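Local coordinates for protein putative thioesterase (Syntrophus aciditrophicus SB, PDB 3HDU) that probably hydrolyses thioesters, as a putative thioesterase of the hotdog-fold superfamily, at residues P39-E51 / L115-R127. Residues are numbered along the deposited sequence; the frame is centred on the assembly and turned at random.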
# COMPACT_ATOMS: atom_id res chain seq x y z
N PRO A 39 -19.78 16.53 10.56
CA PRO A 39 -19.71 15.06 10.43
C PRO A 39 -18.84 14.47 9.29
O PRO A 39 -18.39 13.33 9.43
CB PRO A 39 -21.19 14.66 10.22
CG PRO A 39 -21.97 15.78 10.75
CD PRO A 39 -21.17 17.00 10.46
N GLU A 40 -18.61 15.24 8.22
CA GLU A 40 -17.82 14.81 7.05
C GLU A 40 -16.47 15.53 6.86
O GLU A 40 -15.69 15.14 5.99
CB GLU A 40 -18.67 14.89 5.76
CG GLU A 40 -19.27 16.27 5.36
CD GLU A 40 -20.54 16.69 6.13
OE1 GLU A 40 -21.22 15.84 6.74
OE2 GLU A 40 -20.84 17.90 6.12
N GLN A 41 -16.18 16.56 7.67
CA GLN A 41 -14.92 17.34 7.56
C GLN A 41 -14.58 18.14 8.83
O GLN A 41 -15.46 18.71 9.46
CB GLN A 41 -15.03 18.30 6.36
CG GLN A 41 -13.82 19.19 6.07
CD GLN A 41 -14.01 20.07 4.84
OE1 GLN A 41 -14.92 19.87 4.03
NE2 GLN A 41 -13.13 21.06 4.69
N VAL A 42 -13.29 18.15 9.19
CA VAL A 42 -12.75 18.95 10.31
C VAL A 42 -11.51 19.72 9.83
O VAL A 42 -10.92 19.36 8.81
CB VAL A 42 -12.38 18.10 11.56
CG1 VAL A 42 -13.60 17.33 12.05
CG2 VAL A 42 -11.22 17.15 11.26
N LYS A 43 -11.13 20.76 10.57
CA LYS A 43 -9.98 21.60 10.21
C LYS A 43 -9.29 22.12 11.48
O LYS A 43 -9.92 22.84 12.27
CB LYS A 43 -10.44 22.76 9.33
CG LYS A 43 -9.33 23.65 8.75
CD LYS A 43 -9.95 24.82 8.00
CE LYS A 43 -8.90 25.84 7.56
NZ LYS A 43 -9.53 27.11 7.06
N LEU A 44 -8.02 21.75 11.67
CA LEU A 44 -7.21 22.20 12.80
C LEU A 44 -6.04 23.05 12.30
O LEU A 44 -5.48 22.76 11.24
CB LEU A 44 -6.65 21.00 13.57
CG LEU A 44 -7.64 20.05 14.26
CD1 LEU A 44 -6.88 18.92 14.90
CD2 LEU A 44 -8.48 20.78 15.30
N SER A 45 -5.71 24.10 13.05
CA SER A 45 -4.55 24.96 12.76
C SER A 45 -3.58 24.76 13.92
O SER A 45 -3.99 24.65 15.07
CB SER A 45 -4.94 26.42 12.60
OG SER A 45 -5.54 26.93 13.77
N PHE A 46 -2.29 24.69 13.58
CA PHE A 46 -1.22 24.45 14.54
C PHE A 46 -0.21 25.58 14.52
O PHE A 46 -0.08 26.26 13.50
CB PHE A 46 -0.52 23.14 14.20
CG PHE A 46 -1.41 21.93 14.28
CD1 PHE A 46 -2.16 21.52 13.17
CD2 PHE A 46 -1.52 21.20 15.47
CE1 PHE A 46 -3.00 20.40 13.25
CE2 PHE A 46 -2.36 20.08 15.55
CZ PHE A 46 -3.10 19.67 14.44
N GLU A 47 0.50 25.77 15.63
CA GLU A 47 1.53 26.81 15.76
C GLU A 47 2.75 26.28 16.51
O GLU A 47 2.64 25.85 17.65
CB GLU A 47 0.97 28.04 16.49
CG GLU A 47 1.93 29.25 16.54
CD GLU A 47 1.38 30.45 17.28
OE1 GLU A 47 0.15 30.55 17.47
OE2 GLU A 47 2.19 31.31 17.68
N MSE A 48 3.91 26.32 15.84
CA MSE A 48 5.19 25.95 16.44
C MSE A 48 5.62 27.11 17.33
O MSE A 48 5.92 28.18 16.82
CB MSE A 48 6.27 25.77 15.36
CG MSE A 48 6.08 24.60 14.45
SE MSE A 48 6.60 22.97 15.33
CE MSE A 48 8.51 23.20 15.43
N ARG A 49 5.63 26.91 18.65
CA ARG A 49 6.05 27.97 19.59
C ARG A 49 7.57 28.12 19.59
O ARG A 49 8.08 29.23 19.72
CB ARG A 49 5.50 27.74 20.99
CG ARG A 49 3.99 27.62 20.96
CD ARG A 49 3.36 27.77 22.30
NE ARG A 49 1.95 27.41 22.23
CZ ARG A 49 0.95 28.20 21.80
NH1 ARG A 49 1.16 29.42 21.30
NH2 ARG A 49 -0.28 27.71 21.84
N ASP A 50 8.27 26.99 19.47
CA ASP A 50 9.72 26.95 19.28
C ASP A 50 9.88 26.37 17.87
O ASP A 50 9.63 25.18 17.65
CB ASP A 50 10.38 26.07 20.35
CG ASP A 50 11.92 26.15 20.34
OD1 ASP A 50 12.54 26.39 19.28
OD2 ASP A 50 12.52 25.94 21.41
N GLU A 51 10.27 27.22 16.92
CA GLU A 51 10.50 26.82 15.52
C GLU A 51 11.73 25.90 15.30
O GLU A 51 11.87 25.34 14.21
CB GLU A 51 10.58 28.04 14.58
CG GLU A 51 9.25 28.59 14.11
CD GLU A 51 9.40 29.87 13.31
OE1 GLU A 51 9.64 30.94 13.92
OE2 GLU A 51 9.27 29.82 12.06
N LEU A 115 9.04 23.25 7.73
CA LEU A 115 9.85 24.44 8.06
C LEU A 115 9.13 25.81 8.18
O LEU A 115 9.69 26.85 7.81
CB LEU A 115 11.04 24.53 7.08
N GLY A 116 7.89 25.78 8.70
CA GLY A 116 7.05 26.96 8.89
C GLY A 116 6.53 26.99 10.32
O GLY A 116 6.47 25.95 10.97
N ARG A 117 6.15 28.17 10.80
CA ARG A 117 5.66 28.32 12.17
C ARG A 117 4.22 27.80 12.31
O ARG A 117 3.95 26.94 13.16
CB ARG A 117 5.73 29.77 12.65
CG ARG A 117 5.53 29.87 14.15
CD ARG A 117 5.53 31.27 14.61
NE ARG A 117 5.25 31.36 16.05
CZ ARG A 117 6.15 31.22 17.04
NH1 ARG A 117 7.44 30.94 16.80
NH2 ARG A 117 5.74 31.35 18.30
N GLU A 118 3.31 28.36 11.51
CA GLU A 118 1.90 28.00 11.53
C GLU A 118 1.55 27.13 10.32
O GLU A 118 1.91 27.47 9.20
CB GLU A 118 1.01 29.25 11.58
CG GLU A 118 1.17 30.06 12.87
CD GLU A 118 0.27 31.31 12.95
OE1 GLU A 118 -0.90 31.26 12.53
OE2 GLU A 118 0.75 32.35 13.46
N PHE A 119 0.87 26.01 10.58
CA PHE A 119 0.38 25.10 9.53
C PHE A 119 -1.05 24.64 9.86
O PHE A 119 -1.42 24.55 11.03
CB PHE A 119 1.35 23.93 9.29
CG PHE A 119 1.71 23.16 10.51
CD1 PHE A 119 0.95 22.05 10.91
CD2 PHE A 119 2.84 23.51 11.26
CE1 PHE A 119 1.31 21.31 12.05
CE2 PHE A 119 3.20 22.78 12.41
CZ PHE A 119 2.42 21.68 12.80
N VAL A 120 -1.83 24.40 8.81
CA VAL A 120 -3.25 24.01 8.92
C VAL A 120 -3.44 22.63 8.29
O VAL A 120 -2.82 22.32 7.27
CB VAL A 120 -4.20 25.08 8.27
CG1 VAL A 120 -3.84 25.37 6.83
CG2 VAL A 120 -5.67 24.65 8.38
N CYS A 121 -4.28 21.81 8.93
CA CYS A 121 -4.58 20.45 8.49
C CYS A 121 -6.10 20.25 8.43
O CYS A 121 -6.78 20.53 9.41
CB CYS A 121 -3.96 19.46 9.47
SG CYS A 121 -4.12 17.73 8.99
N THR A 122 -6.60 19.80 7.28
CA THR A 122 -8.02 19.52 7.04
C THR A 122 -8.20 17.99 6.94
O THR A 122 -7.50 17.36 6.16
CB THR A 122 -8.52 20.17 5.73
OG1 THR A 122 -8.32 21.59 5.79
CG2 THR A 122 -10.00 19.89 5.50
N GLY A 123 -9.12 17.42 7.72
CA GLY A 123 -9.42 15.98 7.71
C GLY A 123 -10.77 15.71 7.08
O GLY A 123 -11.75 16.31 7.50
N TYR A 124 -10.82 14.83 6.07
CA TYR A 124 -12.06 14.46 5.37
C TYR A 124 -12.42 13.02 5.74
O TYR A 124 -11.63 12.11 5.49
CB TYR A 124 -11.90 14.54 3.85
CG TYR A 124 -11.41 15.87 3.33
CD1 TYR A 124 -12.31 16.91 3.08
CD2 TYR A 124 -10.05 16.09 3.08
CE1 TYR A 124 -11.86 18.16 2.59
CE2 TYR A 124 -9.59 17.33 2.59
CZ TYR A 124 -10.50 18.35 2.35
OH TYR A 124 -10.05 19.56 1.88
N ASN A 125 -13.60 12.81 6.34
CA ASN A 125 -14.06 11.47 6.73
C ASN A 125 -14.58 10.78 5.47
O ASN A 125 -15.68 11.08 5.00
CB ASN A 125 -15.11 11.56 7.86
CG ASN A 125 -15.30 10.24 8.61
OD1 ASN A 125 -15.40 9.16 8.02
ND2 ASN A 125 -15.38 10.32 9.93
N VAL A 126 -13.77 9.87 4.91
CA VAL A 126 -14.09 9.15 3.67
C VAL A 126 -15.28 8.21 3.88
O VAL A 126 -16.29 8.33 3.17
CB VAL A 126 -12.86 8.34 3.12
CG1 VAL A 126 -13.22 7.56 1.85
CG2 VAL A 126 -11.70 9.28 2.83
N ARG A 127 -15.15 7.29 4.83
CA ARG A 127 -16.24 6.37 5.21
C ARG A 127 -16.14 6.07 6.71
O ARG A 127 -15.02 5.99 7.25
CB ARG A 127 -16.23 5.07 4.36
CG ARG A 127 -15.55 3.81 4.99
CD ARG A 127 -15.35 2.65 4.00
NE ARG A 127 -14.03 2.69 3.35
CZ ARG A 127 -12.90 2.15 3.84
NH1 ARG A 127 -12.86 1.51 5.02
NH2 ARG A 127 -11.77 2.26 3.12
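Phe-46 and Phe-119 form an antiparallel hydrogen-bonded pair, both side chains on the same face of the sheet, and they illustrate how neighbours in a sheet share one face without a true ring stack. Their planes lie 19° apart but are slid so far, with centroids 5.3 Å apart, that the rings barely overlap. What covers the Phe-119 ring is instead the CB of Phe-46, a CH-pi contact 3.7 Å from the ring centroid. The Phe-119 ring reaches this position because its CG stands between backbone N and carbonyl carbon (chi1 53°), while Phe-46, with CG anti to its carbonyl carbon, carries its ring edge to CB of Cys-121. The CG of Met-48 closes on the rim of Phe-119, near its plane. Leu-44 and Cys-121 continue this buried face, both touching Thr-73 of helix 58-85.

On the reverse face, the amide of Gln-41 lies alongside the Tyr-124 ring, tilted 52° to it, and Lys-43 CE meets Val-120 CG2 at 3.5 Å. At the end of strand 41-48, Met-48 O lies over the centre of the Arg-117 guanidinium, 3.0 Å above its plane. Glu-47 OE2 forms a salt bridge with Arg-117 NE at 3.5 Å, the hydrogen bond within it weak, and Glu-51 OE1 a long one to NH1 from the edge, its carboxylate nearly perpendicular to the guanidinium plane. A leucine in place of Arg-117 would probably leave both glutamates without their shared positive mate.

Backbone bonds such as Cys-121 N to Leu-44 O, 2.8 Å and almost straight, join the strands within the antiparallel sheet that wraps helix 58-85, the hallmark of the hotdog fold.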